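Local coordinates for blue copper protein (PDB 3EF4) that binds a single copper ion and probably carries electrons between redox partners in the periplasm, at residues Lys39-Glu44 and Leu77-His82. Sequence-based numbering, arbitrary orientation.
With CU (copper (II) ion), chain D; PO4 (phosphate ion), chain H.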
loop_
_atom_site.group_PDB
_atom_site.type_symbol
_atom_site.label_atom_id
_atom_site.label_comp_id
_atom_site.label_asym_id
_atom_site.label_seq_id
_atom_site.Cartn_x
_atom_site.Cartn_y
_atom_site.Cartn_z
ATOM N N LYS A 39 7.271 -15.488 -2.603
ATOM C CA LYS A 39 8.569 -14.846 -2.634
ATOM C C LYS A 39 8.692 -13.894 -3.825
ATOM O O LYS A 39 7.924 -13.855 -4.783
ATOM C CB LYS A 39 9.715 -15.877 -2.690
ATOM C CG LYS A 39 9.694 -16.797 -1.479
ATOM C CD LYS A 39 10.784 -17.838 -1.589
ATOM N N SER A 40 9.699 -13.084 -3.744
ATOM C CA SER A 40 10.176 -12.170 -4.793
ATOM C C SER A 40 9.367 -10.895 -4.867
ATOM O O SER A 40 9.282 -10.323 -5.965
ATOM C CB SER A 40 10.259 -12.855 -6.149
ATOM O OG SER A 40 11.093 -14.019 -6.031
ATOM N N HIS A 41 8.844 -10.443 -3.741
ATOM C CA HIS A 41 8.165 -9.172 -3.600
ATOM C C HIS A 41 8.757 -8.367 -2.474
ATOM O O HIS A 41 9.486 -8.890 -1.651
ATOM C CB HIS A 41 6.698 -9.390 -3.301
ATOM C CG HIS A 41 5.959 -10.214 -4.302
ATOM N ND1 HIS A 41 5.554 -9.690 -5.518
ATOM C CD2 HIS A 41 5.592 -11.523 -4.263
ATOM C CE1 HIS A 41 4.951 -10.649 -6.175
ATOM N NE2 HIS A 41 4.949 -11.789 -5.453
ATOM N N ASN A 42 8.449 -7.095 -2.398
ATOM C CA ASN A 42 8.673 -6.317 -1.208
ATOM C C ASN A 42 7.530 -5.326 -1.024
ATOM O O ASN A 42 6.621 -5.217 -1.827
ATOM C CB ASN A 42 10.016 -5.616 -1.163
ATOM C CG ASN A 42 10.096 -4.287 -1.893
ATOM O OD1 ASN A 42 9.477 -4.101 -2.927
ATOM N ND2 ASN A 42 10.865 -3.388 -1.300
ATOM N N ALA A 43 7.648 -4.563 0.060
ATOM C CA ALA A 43 6.732 -3.434 0.282
ATOM C C ALA A 43 7.569 -2.264 0.744
ATOM O O ALA A 43 8.386 -2.370 1.652
ATOM C CB ALA A 43 5.668 -3.752 1.298
ATOM N N GLU A 44 7.394 -1.130 0.096
ATOM C CA GLU A 44 8.111 0.104 0.444
ATOM C C GLU A 44 7.257 1.307 0.116
ATOM O O GLU A 44 6.438 1.307 -0.822
ATOM C CB GLU A 44 9.460 0.161 -0.262
ATOM C CG GLU A 44 9.387 0.277 -1.778
ATOM C CD GLU A 44 10.771 0.309 -2.346
ATOM O OE1 GLU A 44 11.474 -0.694 -2.299
ATOM O OE2 GLU A 44 11.245 1.353 -2.809
ATOM N N LEU A 77 2.072 2.311 -0.671
ATOM C CA LEU A 77 3.266 1.482 -0.771
ATOM C C LEU A 77 3.248 0.758 -2.104
ATOM O O LEU A 77 2.211 0.495 -2.680
ATOM C CB LEU A 77 3.418 0.517 0.390
ATOM C CG LEU A 77 3.523 1.126 1.777
ATOM C CD1 LEU A 77 2.172 1.329 2.417
ATOM C CD2 LEU A 77 4.407 0.267 2.685
ATOM N N LYS A 78 4.458 0.416 -2.564
ATOM C CA LYS A 78 4.647 -0.355 -3.744
ATOM C C LYS A 78 5.533 -1.562 -3.464
ATOM O O LYS A 78 6.258 -1.601 -2.501
ATOM C CB LYS A 78 5.315 0.495 -4.866
ATOM C CG LYS A 78 6.697 1.003 -4.483
ATOM C CD LYS A 78 7.341 1.792 -5.627
ATOM C CE LYS A 78 8.646 2.427 -5.143
ATOM N NZ LYS A 78 9.307 3.213 -6.202
ATOM N N CYS A 79 5.474 -2.496 -4.410
ATOM C CA CYS A 79 6.469 -3.545 -4.563
ATOM C C CYS A 79 7.428 -3.072 -5.645
ATOM O O CYS A 79 6.988 -2.759 -6.755
ATOM C CB CYS A 79 5.830 -4.857 -4.937
ATOM S SG CYS A 79 7.017 -6.093 -5.473
ATOM N N ALA A 80 8.719 -2.952 -5.306
ATOM C CA ALA A 80 9.646 -2.340 -6.240
ATOM C C ALA A 80 9.683 -3.043 -7.598
ATOM O O ALA A 80 9.525 -2.352 -8.615
ATOM C CB ALA A 80 11.051 -2.297 -5.657
ATOM N N PRO A 81 9.891 -4.327 -7.723
ATOM C CA PRO A 81 9.925 -4.902 -9.054
ATOM C C PRO A 81 8.594 -4.953 -9.771
ATOM O O PRO A 81 8.594 -5.104 -10.995
ATOM C CB PRO A 81 10.434 -6.328 -8.772
ATOM C CG PRO A 81 10.000 -6.619 -7.398
ATOM C CD PRO A 81 10.189 -5.314 -6.636
ATOM N N HIS A 82 7.489 -4.872 -9.027
ATOM C CA HIS A 82 6.196 -5.033 -9.670
ATOM C C HIS A 82 5.300 -3.813 -9.693
ATOM O O HIS A 82 4.154 -3.904 -10.096
ATOM C CB HIS A 82 5.426 -6.217 -9.084
ATOM C CG HIS A 82 6.178 -7.505 -9.208
ATOM N ND1 HIS A 82 6.337 -8.275 -8.076
ATOM C CD2 HIS A 82 6.733 -8.147 -10.237
ATOM C CE1 HIS A 82 7.023 -9.360 -8.452
ATOM N NE2 HIS A 82 7.290 -9.274 -9.754
HETATM CU CU CU D . 5.815 -7.808 -6.169
HETATM P P PO4 H . 13.176 2.186 -5.367
HETATM O O1 PO4 H . 12.969 0.996 -6.369
HETATM O O2 PO4 H . 11.907 3.145 -5.406
HETATM O O3 PO4 H . 13.331 1.623 -3.891
HETATM O O4 PO4 H . 14.446 3.020 -5.760
#
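His41, Cys79 and His82 meet at the copper ion of a type 1 (blue) copper site in a cupredoxin fold, with Met87 as the fourth ligand. Segment 39-44, a loop running into strand 44-45, gives one imidazole, and the loop leaving strand 73-78 gives the thiolate and the second imidazole. Histidine suits the metal because one ring nitrogen can bind it while the other donates: His41 ND1 lies 2.0 Å from copper and NE2 gives its hydrogen to Asn9 OD1. The His41 and His82 rings meet rim to rim, planes 57° apart. A chi1 of 168° swings Cys79 SG, the thiolate donor, onto copper at 2.2 Å, at the edge of the His41 ring.

Hydrogen bonds build the second shell. Asn42 N donates to Cys79 SG at 3.5 Å, nearly straight, which would be expected to draw off some negative charge. Asn42 fits because its amide works both ways: OD1 takes Ala80 N at 2.7 Å in the carbonyl plane, while ND2 serves Gly59 O and the anti lone pair of Glu44 OE1. With an alanine here, Ala80 N would probably lose this acceptor and Gly59 O and Glu44 OE1 a donor, holding the ligand loop less firmly.

Farther from the metal, Glu44 and Lys78 pair antiparallel through reciprocal backbone bonds, Glu44 N to Lys78 O and Lys78 N to Glu44 O. Lysine's long chain carries Lys78 NZ to a phosphate, most likely picked up during crystallisation, donating to its O2 at 2.7 Å.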